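Local atomic coordinates of 5-formyltetrahydrofolate cyclo-ligase family protein (Bacillus anthracis, PDB entry 2JCB), a protein that probably catalyses the ATP-dependent conversion of 5-formyltetrahydrofolate to 5,10-methenyltetrahydrofolate, binding ADP and a magnesium ion in this crystal form. Residues Q46-E51 against K161-A166; L59-E64 against M109-P114; E72-W75 against R80-V83; R96-S99 against Q103-T106; F169-H174 against E185-E190. All blocks are in the same frame, centred on the assembly; numbering follows the deposited sequence.

Interaction 1: Q46-E51 against K161-A166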
# COMPACT_ATOMS: atom_id res chain seq x y z
N GLN A 46 7.82 -0.30 -14.60
CA GLN A 46 8.92 -0.27 -13.62
C GLN A 46 9.68 -1.60 -13.68
O GLN A 46 9.07 -2.72 -13.82
CB GLN A 46 8.44 0.05 -12.16
CG GLN A 46 7.67 1.42 -12.02
CD GLN A 46 8.44 2.57 -12.59
OE1 GLN A 46 9.58 2.82 -12.22
NE2 GLN A 46 7.83 3.27 -13.55
N LYS A 47 11.01 -1.48 -13.64
CA LYS A 47 11.87 -2.67 -13.62
C LYS A 47 11.46 -3.66 -12.51
O LYS A 47 11.43 -4.87 -12.75
CB LYS A 47 13.32 -2.24 -13.47
CG LYS A 47 14.33 -3.36 -13.29
CD LYS A 47 15.72 -2.70 -13.16
CE LYS A 47 16.77 -3.67 -12.62
NZ LYS A 47 17.24 -4.46 -13.75
N GLU A 48 11.17 -3.17 -11.32
CA GLU A 48 10.86 -4.04 -10.20
C GLU A 48 9.52 -4.75 -10.35
O GLU A 48 9.38 -5.84 -9.81
CB GLU A 48 10.95 -3.33 -8.86
CG GLU A 48 10.01 -2.18 -8.72
CD GLU A 48 10.66 -0.85 -9.08
OE1 GLU A 48 11.35 -0.75 -10.11
OE2 GLU A 48 10.44 0.10 -8.31
N TRP A 49 8.59 -4.19 -11.12
CA TRP A 49 7.37 -4.93 -11.52
C TRP A 49 7.70 -6.06 -12.46
O TRP A 49 7.36 -7.23 -12.22
CB TRP A 49 6.34 -3.98 -12.18
CG TRP A 49 5.15 -4.72 -12.78
CD1 TRP A 49 5.04 -5.21 -14.03
CD2 TRP A 49 3.97 -5.14 -12.07
NE1 TRP A 49 3.83 -5.86 -14.19
CE2 TRP A 49 3.15 -5.82 -12.99
CE3 TRP A 49 3.52 -4.95 -10.75
CZ2 TRP A 49 1.88 -6.36 -12.64
CZ3 TRP A 49 2.26 -5.48 -10.39
CH2 TRP A 49 1.48 -6.19 -11.33
N ALA A 50 8.39 -5.71 -13.55
CA ALA A 50 8.70 -6.66 -14.57
C ALA A 50 9.44 -7.85 -13.98
O ALA A 50 9.16 -8.99 -14.34
CB ALA A 50 9.53 -5.98 -15.66
N GLU A 51 10.36 -7.59 -13.05
CA GLU A 51 11.23 -8.63 -12.50
C GLU A 51 10.65 -9.47 -11.34
O GLU A 51 11.16 -10.61 -11.09
CB GLU A 51 12.57 -8.04 -12.09
CG GLU A 51 13.41 -7.63 -13.29
CD GLU A 51 14.75 -7.04 -12.89
OE1 GLU A 51 14.97 -6.80 -11.68
OE2 GLU A 51 15.59 -6.83 -13.79
N LYS A 161 12.03 -5.31 -2.15
CA LYS A 161 11.76 -3.99 -2.72
C LYS A 161 10.40 -3.46 -2.31
O LYS A 161 9.47 -4.25 -2.21
CB LYS A 161 11.86 -4.09 -4.24
CG LYS A 161 13.32 -4.44 -4.70
CD LYS A 161 13.34 -4.72 -6.18
CE LYS A 161 14.53 -5.61 -6.51
NZ LYS A 161 15.70 -4.74 -6.76
N THR A 162 10.28 -2.16 -2.10
CA THR A 162 9.01 -1.53 -1.73
C THR A 162 8.66 -0.40 -2.68
O THR A 162 9.54 0.32 -3.16
CB THR A 162 9.00 -0.93 -0.30
OG1 THR A 162 10.04 0.04 -0.14
CG2 THR A 162 9.19 -2.03 0.72
N LEU A 163 7.37 -0.23 -2.93
CA LEU A 163 6.92 0.97 -3.61
C LEU A 163 5.52 1.24 -3.18
O LEU A 163 4.81 0.35 -2.79
CB LEU A 163 7.04 0.89 -5.16
CG LEU A 163 6.15 0.01 -5.98
CD1 LEU A 163 4.69 0.68 -6.22
CD2 LEU A 163 6.86 -0.30 -7.32
N SER A 164 5.15 2.51 -3.29
CA SER A 164 3.78 2.94 -3.00
C SER A 164 3.22 3.63 -4.21
O SER A 164 3.97 4.21 -5.01
CB SER A 164 3.72 3.85 -1.79
OG SER A 164 4.07 3.18 -0.58
N LEU A 165 1.91 3.48 -4.39
CA LEU A 165 1.13 4.15 -5.42
C LEU A 165 0.35 5.29 -4.76
O LEU A 165 -0.28 5.05 -3.73
CB LEU A 165 0.19 3.13 -6.08
CG LEU A 165 0.85 1.84 -6.55
CD1 LEU A 165 -0.12 0.74 -7.10
CD2 LEU A 165 1.89 2.18 -7.63
N ALA A 166 0.35 6.51 -5.33
CA ALA A 166 -0.28 7.64 -4.71
C ALA A 166 -0.75 8.65 -5.73
O ALA A 166 -0.09 8.86 -6.72
CB ALA A 166 0.67 8.27 -3.73
O HOH W 1 10.95 -0.16 -5.57

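Interaction 2: L59-E64 against M109-P114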
# COMPACT_ATOMS: atom_id res chain seq x y z
N LEU A 59 -5.90 -4.86 -0.99
CA LEU A 59 -7.12 -4.72 -1.77
C LEU A 59 -7.64 -3.31 -1.46
O LEU A 59 -7.94 -2.99 -0.31
CB LEU A 59 -8.15 -5.79 -1.34
CG LEU A 59 -7.57 -7.19 -1.61
CD1 LEU A 59 -8.09 -8.27 -0.69
CD2 LEU A 59 -7.69 -7.55 -3.06
N SER A 60 -7.67 -2.46 -2.46
CA SER A 60 -8.01 -1.07 -2.23
C SER A 60 -9.50 -0.88 -1.85
O SER A 60 -10.38 -1.65 -2.25
CB SER A 60 -7.70 -0.27 -3.49
OG SER A 60 -8.27 -0.90 -4.60
N MET A 61 -9.76 0.20 -1.12
CA MET A 61 -11.12 0.55 -0.67
C MET A 61 -11.46 1.98 -1.02
O MET A 61 -10.56 2.79 -1.30
CB MET A 61 -11.22 0.40 0.85
CG MET A 61 -11.28 -1.04 1.30
SD MET A 61 -11.33 -1.25 3.09
CE MET A 61 -12.16 0.24 3.66
N GLU A 62 -12.75 2.33 -0.95
CA GLU A 62 -13.21 3.70 -1.29
C GLU A 62 -12.44 4.25 -2.48
O GLU A 62 -12.43 3.62 -3.53
CB GLU A 62 -13.17 4.68 -0.10
CG GLU A 62 -11.94 4.60 0.82
CD GLU A 62 -12.19 3.75 2.07
OE1 GLU A 62 -11.19 3.28 2.68
OE2 GLU A 62 -13.38 3.54 2.44
N ASN A 63 -11.84 5.43 -2.33
CA ASN A 63 -11.21 6.10 -3.48
C ASN A 63 -9.68 5.91 -3.56
O ASN A 63 -9.00 6.57 -4.36
CB ASN A 63 -11.62 7.57 -3.56
CG ASN A 63 -13.02 7.79 -4.23
OD1 ASN A 63 -13.53 6.91 -4.93
ND2 ASN A 63 -13.59 8.99 -4.07
N GLU A 64 -9.13 4.97 -2.76
CA GLU A 64 -7.70 4.65 -2.83
C GLU A 64 -7.32 4.19 -4.23
O GLU A 64 -8.11 3.47 -4.90
CB GLU A 64 -7.35 3.50 -1.89
CG GLU A 64 -7.52 3.89 -0.46
CD GLU A 64 -7.83 2.73 0.46
OE1 GLU A 64 -7.57 1.56 0.04
OE2 GLU A 64 -8.37 2.99 1.58
N MET A 109 -17.54 -4.85 7.09
CA MET A 109 -18.02 -3.76 6.23
C MET A 109 -17.42 -3.80 4.81
O MET A 109 -18.03 -4.35 3.89
CB MET A 109 -17.83 -2.39 6.90
CG MET A 109 -18.92 -1.35 6.56
SD MET A 109 -18.70 0.22 7.46
CE MET A 109 -20.01 1.23 6.76
N ASN A 110 -16.23 -3.24 4.65
CA ASN A 110 -15.59 -3.18 3.33
C ASN A 110 -14.22 -3.85 3.27
O ASN A 110 -13.55 -3.80 2.23
CB ASN A 110 -15.46 -1.72 2.87
CG ASN A 110 -16.80 -1.04 2.68
OD1 ASN A 110 -17.31 -0.38 3.59
ND2 ASN A 110 -17.39 -1.21 1.50
N LEU A 111 -13.79 -4.48 4.36
CA LEU A 111 -12.41 -4.92 4.48
C LEU A 111 -12.26 -6.39 4.07
O LEU A 111 -12.80 -7.28 4.72
CB LEU A 111 -11.92 -4.68 5.90
CG LEU A 111 -10.42 -4.56 6.15
CD1 LEU A 111 -9.95 -3.14 5.87
CD2 LEU A 111 -10.10 -4.95 7.59
N ARG A 112 -11.53 -6.64 2.99
CA ARG A 112 -11.41 -7.99 2.42
C ARG A 112 -10.08 -8.61 2.76
O ARG A 112 -9.04 -7.96 2.60
CB ARG A 112 -11.63 -7.97 0.90
CG ARG A 112 -12.89 -7.22 0.55
CD ARG A 112 -13.58 -7.65 -0.71
NE ARG A 112 -13.71 -9.10 -0.95
CZ ARG A 112 -14.67 -9.88 -0.46
NH1 ARG A 112 -15.61 -9.40 0.33
NH2 ARG A 112 -14.70 -11.17 -0.78
N GLU A 113 -10.11 -9.88 3.19
CA GLU A 113 -8.88 -10.61 3.55
C GLU A 113 -8.87 -12.05 3.06
O GLU A 113 -9.92 -12.63 2.90
CB GLU A 113 -8.67 -10.59 5.07
CG GLU A 113 -8.32 -9.19 5.61
CD GLU A 113 -7.96 -9.19 7.08
OE1 GLU A 113 -8.58 -9.97 7.85
OE2 GLU A 113 -7.06 -8.40 7.45
N PRO A 114 -7.66 -12.65 2.87
CA PRO A 114 -7.56 -14.04 2.40
C PRO A 114 -8.14 -14.96 3.48
O PRO A 114 -7.91 -14.73 4.67
CB PRO A 114 -6.04 -14.27 2.30
CG PRO A 114 -5.41 -13.20 3.15
CD PRO A 114 -6.34 -12.04 3.11

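Interaction 3: E72-W75 against R80-V83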
# COMPACT_ATOMS: atom_id res chain seq x y z
N GLU A 72 -5.11 -8.49 -11.22
CA GLU A 72 -5.46 -9.15 -12.46
C GLU A 72 -4.30 -9.26 -13.47
O GLU A 72 -4.10 -10.32 -14.08
CB GLU A 72 -6.67 -8.45 -13.03
CG GLU A 72 -7.90 -8.65 -12.11
CD GLU A 72 -9.11 -7.99 -12.66
OE1 GLU A 72 -9.03 -6.77 -12.96
OE2 GLU A 72 -10.12 -8.70 -12.83
N LYS A 73 -3.54 -8.17 -13.56
CA LYS A 73 -2.36 -8.08 -14.46
C LYS A 73 -1.29 -9.04 -13.97
O LYS A 73 -0.72 -9.77 -14.75
CB LYS A 73 -1.79 -6.65 -14.41
CG LYS A 73 -0.68 -6.32 -15.45
CD LYS A 73 -1.21 -6.33 -16.84
CE LYS A 73 -0.34 -5.50 -17.77
NZ LYS A 73 -1.13 -5.32 -19.03
N ALA A 74 -1.00 -9.02 -12.67
CA ALA A 74 -0.03 -9.95 -12.09
C ALA A 74 -0.40 -11.41 -12.40
O ALA A 74 0.44 -12.21 -12.88
CB ALA A 74 0.15 -9.69 -10.56
N TRP A 75 -1.67 -11.76 -12.16
CA TRP A 75 -2.15 -13.11 -12.51
C TRP A 75 -1.92 -13.43 -13.98
O TRP A 75 -1.43 -14.50 -14.32
CB TRP A 75 -3.61 -13.31 -12.17
CG TRP A 75 -3.89 -13.44 -10.70
CD1 TRP A 75 -3.05 -13.89 -9.73
CD2 TRP A 75 -5.14 -13.16 -10.06
NE1 TRP A 75 -3.69 -13.90 -8.52
CE2 TRP A 75 -4.98 -13.47 -8.70
CE3 TRP A 75 -6.39 -12.71 -10.52
CZ2 TRP A 75 -6.02 -13.30 -7.76
CZ3 TRP A 75 -7.41 -12.53 -9.59
CH2 TRP A 75 -7.22 -12.83 -8.22
N ARG A 80 2.96 -14.52 -8.76
CA ARG A 80 2.23 -15.00 -7.59
C ARG A 80 1.82 -13.75 -6.86
O ARG A 80 2.61 -12.82 -6.74
CB ARG A 80 3.15 -15.85 -6.71
CG ARG A 80 2.55 -16.26 -5.41
CD ARG A 80 3.33 -17.39 -4.80
NE ARG A 80 4.68 -16.96 -4.42
CZ ARG A 80 5.51 -17.68 -3.69
NH1 ARG A 80 5.12 -18.87 -3.25
NH2 ARG A 80 6.72 -17.20 -3.36
N VAL A 81 0.56 -13.73 -6.40
CA VAL A 81 0.01 -12.56 -5.72
C VAL A 81 -0.29 -12.94 -4.26
O VAL A 81 -0.93 -13.95 -4.00
CB VAL A 81 -1.31 -12.08 -6.38
CG1 VAL A 81 -1.95 -11.03 -5.55
CG2 VAL A 81 -1.05 -11.46 -7.76
N VAL A 82 0.23 -12.12 -3.35
CA VAL A 82 -0.03 -12.28 -1.88
C VAL A 82 -0.66 -11.02 -1.29
O VAL A 82 -0.22 -9.89 -1.54
CB VAL A 82 1.20 -12.80 -1.06
CG1 VAL A 82 1.70 -14.11 -1.63
CG2 VAL A 82 2.32 -11.77 -1.00
N VAL A 83 -1.67 -11.23 -0.43
CA VAL A 83 -2.42 -10.12 0.20
C VAL A 83 -2.47 -10.37 1.73
O VAL A 83 -2.41 -11.53 2.16
CB VAL A 83 -3.85 -10.08 -0.37
CG1 VAL A 83 -3.81 -9.66 -1.86
CG2 VAL A 83 -4.51 -11.51 -0.32

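Interaction 4: R96-S99 against Q103-T106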
# COMPACT_ATOMS: atom_id res chain seq x y z
N ARG A 96 -0.77 -13.85 2.31
CA ARG A 96 -1.20 -15.16 1.85
C ARG A 96 -1.54 -15.14 0.39
O ARG A 96 -2.13 -14.20 -0.10
CB ARG A 96 -2.41 -15.68 2.66
CG ARG A 96 -2.29 -15.46 4.20
CD ARG A 96 -3.53 -16.02 4.87
NE ARG A 96 -3.47 -17.47 4.94
CZ ARG A 96 -2.89 -18.14 5.91
NH1 ARG A 96 -2.29 -17.49 6.91
NH2 ARG A 96 -2.90 -19.45 5.88
N GLN A 97 -1.16 -16.20 -0.30
CA GLN A 97 -1.37 -16.24 -1.74
C GLN A 97 -2.84 -16.39 -2.13
O GLN A 97 -3.57 -17.25 -1.57
CB GLN A 97 -0.55 -17.36 -2.38
CG GLN A 97 -0.84 -17.51 -3.85
CD GLN A 97 -0.06 -18.63 -4.53
OE1 GLN A 97 0.44 -19.54 -3.89
NE2 GLN A 97 0.07 -18.52 -5.85
N ILE A 98 -3.23 -15.62 -3.13
CA ILE A 98 -4.56 -15.73 -3.76
C ILE A 98 -4.39 -15.93 -5.25
O ILE A 98 -3.59 -15.21 -5.88
CB ILE A 98 -5.52 -14.50 -3.45
CG1 ILE A 98 -4.96 -13.11 -3.83
CG2 ILE A 98 -5.94 -14.55 -1.95
CD1 ILE A 98 -6.06 -11.94 -3.99
N SER A 99 -5.13 -16.89 -5.78
CA SER A 99 -5.16 -17.21 -7.20
C SER A 99 -6.42 -16.67 -7.86
O SER A 99 -6.51 -16.54 -9.08
CB SER A 99 -5.10 -18.71 -7.37
OG SER A 99 -3.95 -19.25 -6.76
N GLN A 103 -11.04 -16.52 -2.91
CA GLN A 103 -10.25 -16.87 -1.74
C GLN A 103 -10.27 -15.72 -0.73
O GLN A 103 -9.56 -15.76 0.28
CB GLN A 103 -8.82 -17.18 -2.17
CG GLN A 103 -8.68 -18.56 -2.77
CD GLN A 103 -7.35 -18.74 -3.44
OE1 GLN A 103 -7.10 -18.16 -4.47
NE2 GLN A 103 -6.49 -19.58 -2.85
N LEU A 104 -11.04 -14.67 -1.02
CA LEU A 104 -11.18 -13.54 -0.08
C LEU A 104 -12.51 -13.63 0.66
O LEU A 104 -13.49 -14.14 0.13
CB LEU A 104 -11.18 -12.22 -0.83
CG LEU A 104 -9.92 -11.92 -1.65
CD1 LEU A 104 -10.11 -10.60 -2.32
CD2 LEU A 104 -8.71 -11.89 -0.69
N GLU A 105 -12.53 -13.10 1.88
CA GLU A 105 -13.78 -12.90 2.63
C GLU A 105 -13.83 -11.47 3.18
O GLU A 105 -12.80 -10.81 3.28
CB GLU A 105 -13.91 -13.91 3.76
CG GLU A 105 -12.72 -13.90 4.71
CD GLU A 105 -12.84 -14.93 5.82
OE1 GLU A 105 -13.92 -15.55 5.97
OE2 GLU A 105 -11.83 -15.09 6.54
N THR A 106 -15.02 -11.02 3.55
CA THR A 106 -15.15 -9.71 4.16
C THR A 106 -15.11 -9.90 5.66
O THR A 106 -15.99 -10.54 6.25
CB THR A 106 -16.46 -8.99 3.76
OG1 THR A 106 -16.76 -9.23 2.37
CG2 THR A 106 -16.32 -7.46 4.00
O HOH W 2 -3.73 -19.75 -4.04

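Interaction 5: F169-H174 against E185-E190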
# COMPACT_ATOMS: atom_id res chain seq x y z
N PHE A 169 -1.75 14.55 -4.91
CA PHE A 169 -2.23 15.27 -3.74
C PHE A 169 -1.97 14.53 -2.40
O PHE A 169 -2.15 15.11 -1.34
CB PHE A 169 -3.72 15.65 -3.86
CG PHE A 169 -4.66 14.47 -3.69
CD1 PHE A 169 -4.97 13.98 -2.41
CD2 PHE A 169 -5.25 13.85 -4.81
CE1 PHE A 169 -5.84 12.93 -2.21
CE2 PHE A 169 -6.14 12.77 -4.62
CZ PHE A 169 -6.40 12.30 -3.32
N GLN A 170 -1.58 13.26 -2.46
CA GLN A 170 -1.15 12.56 -1.26
C GLN A 170 0.27 12.88 -0.90
O GLN A 170 0.72 12.56 0.21
CB GLN A 170 -1.27 11.05 -1.48
CG GLN A 170 -2.69 10.53 -1.51
CD GLN A 170 -2.74 9.03 -1.81
OE1 GLN A 170 -3.02 8.60 -2.91
NE2 GLN A 170 -2.50 8.23 -0.76
N MET A 171 0.99 13.54 -1.82
CA MET A 171 2.34 14.05 -1.51
C MET A 171 2.30 15.31 -0.67
O MET A 171 1.59 16.30 -0.98
CB MET A 171 3.13 14.28 -2.81
CG MET A 171 3.24 13.07 -3.71
SD MET A 171 4.02 11.64 -2.92
CE MET A 171 5.49 12.31 -2.12
N VAL A 172 3.05 15.29 0.44
CA VAL A 172 3.09 16.48 1.31
C VAL A 172 4.51 16.92 1.62
O VAL A 172 5.46 16.18 1.46
CB VAL A 172 2.26 16.32 2.64
CG1 VAL A 172 0.80 15.93 2.36
CG2 VAL A 172 2.92 15.34 3.58
N GLU A 173 4.65 18.16 2.09
CA GLU A 173 5.96 18.72 2.29
C GLU A 173 6.69 18.11 3.47
O GLU A 173 7.91 17.91 3.44
CB GLU A 173 5.80 20.22 2.48
CG GLU A 173 5.61 20.96 1.18
CD GLU A 173 6.85 20.91 0.33
OE1 GLU A 173 7.92 21.32 0.84
OE2 GLU A 173 6.77 20.43 -0.83
N HIS A 174 5.94 17.79 4.51
CA HIS A 174 6.51 17.35 5.78
C HIS A 174 5.56 16.38 6.48
O HIS A 174 4.34 16.59 6.50
CB HIS A 174 6.82 18.59 6.66
CG HIS A 174 7.18 18.27 8.08
ND1 HIS A 174 6.23 18.05 9.06
CD2 HIS A 174 8.38 18.17 8.69
CE1 HIS A 174 6.83 17.81 10.21
NE2 HIS A 174 8.14 17.89 10.02
N GLU A 185 10.75 2.82 -0.74
CA GLU A 185 11.85 3.09 -1.67
C GLU A 185 11.44 3.91 -2.89
O GLU A 185 12.29 4.51 -3.54
CB GLU A 185 12.47 1.79 -2.16
CG GLU A 185 13.25 1.13 -1.08
CD GLU A 185 13.69 -0.28 -1.47
OE1 GLU A 185 13.10 -0.94 -2.37
OE2 GLU A 185 14.64 -0.76 -0.85
N LYS A 186 10.18 3.84 -3.26
CA LYS A 186 9.71 4.53 -4.47
C LYS A 186 8.25 4.85 -4.34
O LYS A 186 7.47 4.07 -3.76
CB LYS A 186 9.86 3.58 -5.67
CG LYS A 186 9.35 4.24 -7.02
CD LYS A 186 9.48 3.29 -8.19
CE LYS A 186 10.93 3.25 -8.69
NZ LYS A 186 11.07 2.38 -9.90
N ILE A 187 7.86 6.01 -4.86
CA ILE A 187 6.43 6.41 -4.86
C ILE A 187 6.12 6.70 -6.36
O ILE A 187 6.88 7.43 -7.02
CB ILE A 187 6.10 7.63 -3.93
CG1 ILE A 187 6.48 7.31 -2.46
CG2 ILE A 187 4.60 7.98 -4.01
CD1 ILE A 187 7.01 8.44 -1.73
N ILE A 188 5.05 6.11 -6.89
CA ILE A 188 4.57 6.39 -8.24
C ILE A 188 3.27 7.20 -8.12
O ILE A 188 2.31 6.73 -7.48
CB ILE A 188 4.28 5.09 -8.97
CG1 ILE A 188 5.53 4.18 -8.98
CG2 ILE A 188 3.83 5.39 -10.39
CD1 ILE A 188 5.23 2.87 -9.50
N THR A 189 3.24 8.38 -8.75
CA THR A 189 2.04 9.21 -8.83
C THR A 189 1.69 9.34 -10.30
O THR A 189 2.37 8.75 -11.18
CB THR A 189 2.24 10.63 -8.23
OG1 THR A 189 3.07 11.40 -9.11
CG2 THR A 189 2.85 10.59 -6.80
N GLU A 190 0.67 10.15 -10.61
CA GLU A 190 0.30 10.27 -12.02
C GLU A 190 1.29 11.21 -12.74
O GLU A 190 1.21 11.36 -13.96
CB GLU A 190 -1.14 10.79 -12.16
CG GLU A 190 -1.33 12.28 -11.74
CD GLU A 190 -1.53 12.51 -10.24
OE1 GLU A 190 -1.23 11.67 -9.37
OE2 GLU A 190 -1.99 13.60 -9.92
O HOH W 3 -3.69 14.33 -7.70

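Interaction 1: Q46-E51 against K161-A166
Glu-48 lies across Lys-161 and Leu-163 where the short helix 47-51 meets one face of the central mixed sheet, in the alpha/beta fold of the cyclo-ligase family. CG of Glu-48 is folded over its own backbone, between N and the carbonyl carbon (chi1 61°), and a second bend at chi2 carries the carboxylate along toward Leu-163. The methylenes of the glutamate and one carboxylate oxygen do the touching. Its CB meets Lys-161 CD at 3.9 Å, the lysine chain passing over the helix with its amino group extending past the touching methylene. One branch of Leu-163 takes the rest: CD2 lies 3.9 Å from Glu-48 CG and 3.7 Å from Glu-48 OE2, the two side chains slanting past each other. The charged ends do not meet, Lys-161 NZ being 6.8 Å from Glu-48 OE1; Glu-48 OE2 instead forms a salt bridge with Lys-186 of the neighbouring strand 186-189. Leu-129 of strand 129-131 touches all three side chains. A water ties helix to strand through polar atoms, donating to Glu-48 OE2 at 2.8 Å and to the backbone carbonyl oxygen of Thr-162 at 2.8 Å.

Interaction 2: L59-E64 against M109-P114
Met-61 and Leu-59 reach from the loop 59-64 to the residues leading into and forming strand 111-114, and nearly all of the contact is van der Waals packing. Met-61 buries most. Its chain runs straight through chi2 and then turns at chi3 (30°), which brings the methyl round to the asparagine: CE sits 3.9 Å from Asn-110 CB. The sulfur has two neighbours, Leu-111 CD1 at 3.6 Å and the backbone oxygen of Asn-110 at 3.5 Å. Leu-111 starts out from the strand in the other direction, and it is the CD1 branch that comes back to the sulfur. Further along, Leu-59 uses CD1 alone, set against the backbone oxygen of Arg-112 at 3.4 Å and against the CB of that arginine at 3.9 Å; the guanidinium end of Arg-112 leads off elsewhere.

The polar interactions lie within the loop and hold its shape. A type II' turn runs from Met-61 to Glu-64, closed by the bond from Glu-64 N to Met-61 O at 3.0 Å. Glu-64 then folds its side chain back, so that OE1 accepts from Met-61 N at 2.8 Å, with the N-H arriving from above the carboxylate plane, 64° out of it. Backbone and side chain of one glutamate thus grip Met-61 at both its N and its O.

This is surface packing of the loop that follows strand 54-56, in a beta-alpha-beta unit, against the edge of the two-stranded antiparallel hairpin 104-108/111-114.

Interaction 3: E72-W75 against R80-V83
Val-81 puts its CG2 methyl into the angle between Ala-74 and the indole of Trp-75. The methyl is 3.5 Å from Ala-74 CB and 3.7 Å from Trp-75 CD1, and it approaches the five-membered ring obliquely. Trp-75 NE1 is also near the branch point, 3.7 Å from Val-81 CB, and the two side chains cross at close to a right angle. Rotation about chi1 decides which methyl does this: with CG1 anti to the backbone nitrogen (chi1 171°), CG2 is the branch left facing the helix. The segments belong to the beta-alpha-beta unit made of strand 54-56, helix 68-76 and strand 80-87, and the contact packs the last full turn of the helix onto the start of the strand that follows it. At Ala-74 the backbones come near, its CA 6.9 Å from that of Val-81. Trp-75 leaves the helix obliquely and swings its ring back over the sheet, where NE1 donates a hydrogen bond to the backbone oxygen of Ile-98 on strand 92-98. That bond would restrain the rotation of the indole beside Val-81, while Phe-101 meets the ring as well. Ala-74 is also touched by Trp-49 of helix 47-51.

Interaction 4: R96-S99 against Q103-T106
Gln-103 and Ile-98 lie alongside one another, their side chains pointing opposite ways, the glutamine reaching over to the end of strand 92-98, where its amide meets the backbone of Ser-99. The chain of Gln-103 is extended beyond CG (chi2 168°), which carries OE1 to Ser-99 N at 2.7 Å. The N-H points nearly straight at the oxygen (160°), and the donor is tilted 22° from the carbonyl plane. OE1 also accepts from Asn-100 N, so two successive backbone amides of the turn share one side-chain oxygen. At the other corner of the amide, NE2 donates to a water at 3.0 Å, and this water lies 2.8 Å from Ser-99 OG, making a second, bridged link between the same two residues. NE2 also bonds to the backbone oxygen of Leu-118, and with both ends engaged the amide is held against rotation.

The apolar half of the contact belongs to Ile-98. Its CG2 methyl meets the glutamine stem at CB, 3.9 Å away, and reaches Leu-104 CD2 at 4.0 Å. Leu-104 stands at about a right angle to Ile-98, presenting a single methyl.

The tight connection takes the chain out of the central mixed sheet and into the small antiparallel hairpin 104-108/111-114. On the sheet side Ile-98 rests on Val-81 and Val-83 of strand 80-87, the strand that helix 68-76 packs against; on the hairpin side Leu-104 packs against Arg-112 of strand 111-114 and Leu-59 in the loop before that helix.

Interaction 5: F169-H174 against E185-E190
The loop 169-174, which opens with the end of a 3-10 turn, passes strand 186-189 at a side-chain's distance, the nearest CA atoms being those of Met-171 and Thr-189, 8.8 Å apart. The strand belongs to the central mixed sheet of the alpha/beta fold, between strands 161-165 and 192-195, and the loop lies over one of its faces. Met-171 bridges the gap. Bends at both chi2 (-58°) and chi3 curl its chain so that CG lies 4.0 Å from Thr-189 CG2 while SD comes 3.9 Å from Ile-187 CG2. The ends of the methionine and isoleucine meet tip to tip, Met-171 CE 4.2 Å from Ile-187 CD1, whereas Thr-189 offers its methyl at a slant. Ile-187 and Thr-189 are alternate residues of the strand, both directed at the loop, and Met-194 of strand 192-195 flanks the methionine. The hydroxyl of Thr-189 is hydrogen-bonded to Lys-191 N in the turn that leads to strand 192-195. At the far end of the contact a water donates to Glu-190 OE2 at 2.9 Å and accepts only a weak bond from Phe-169 N, at 3.4 Å.

How the interactions relate
From the N terminus, helix 47-51 opens the widest loop, which interaction 1 closes more than a hundred residues later on strand 161-165. Interaction 2 is nested inside it, tying the loop after strand 54-56 to the hairpin strand 111-114. Within that span interactions 3 and 4 follow in series: the first closes the short connection from helix 68-76 to strand 80-87, the second the turn from strand 92-98 to strand 104-108. Adjacent strands 80-87 and 92-98 join these two, and the paired hairpin strands 104-108 and 111-114 join interactions 2 and 4. Interaction 5 comes last, after interaction 1 has closed, and the neighbouring strands 161-165 and 186-189 link the two.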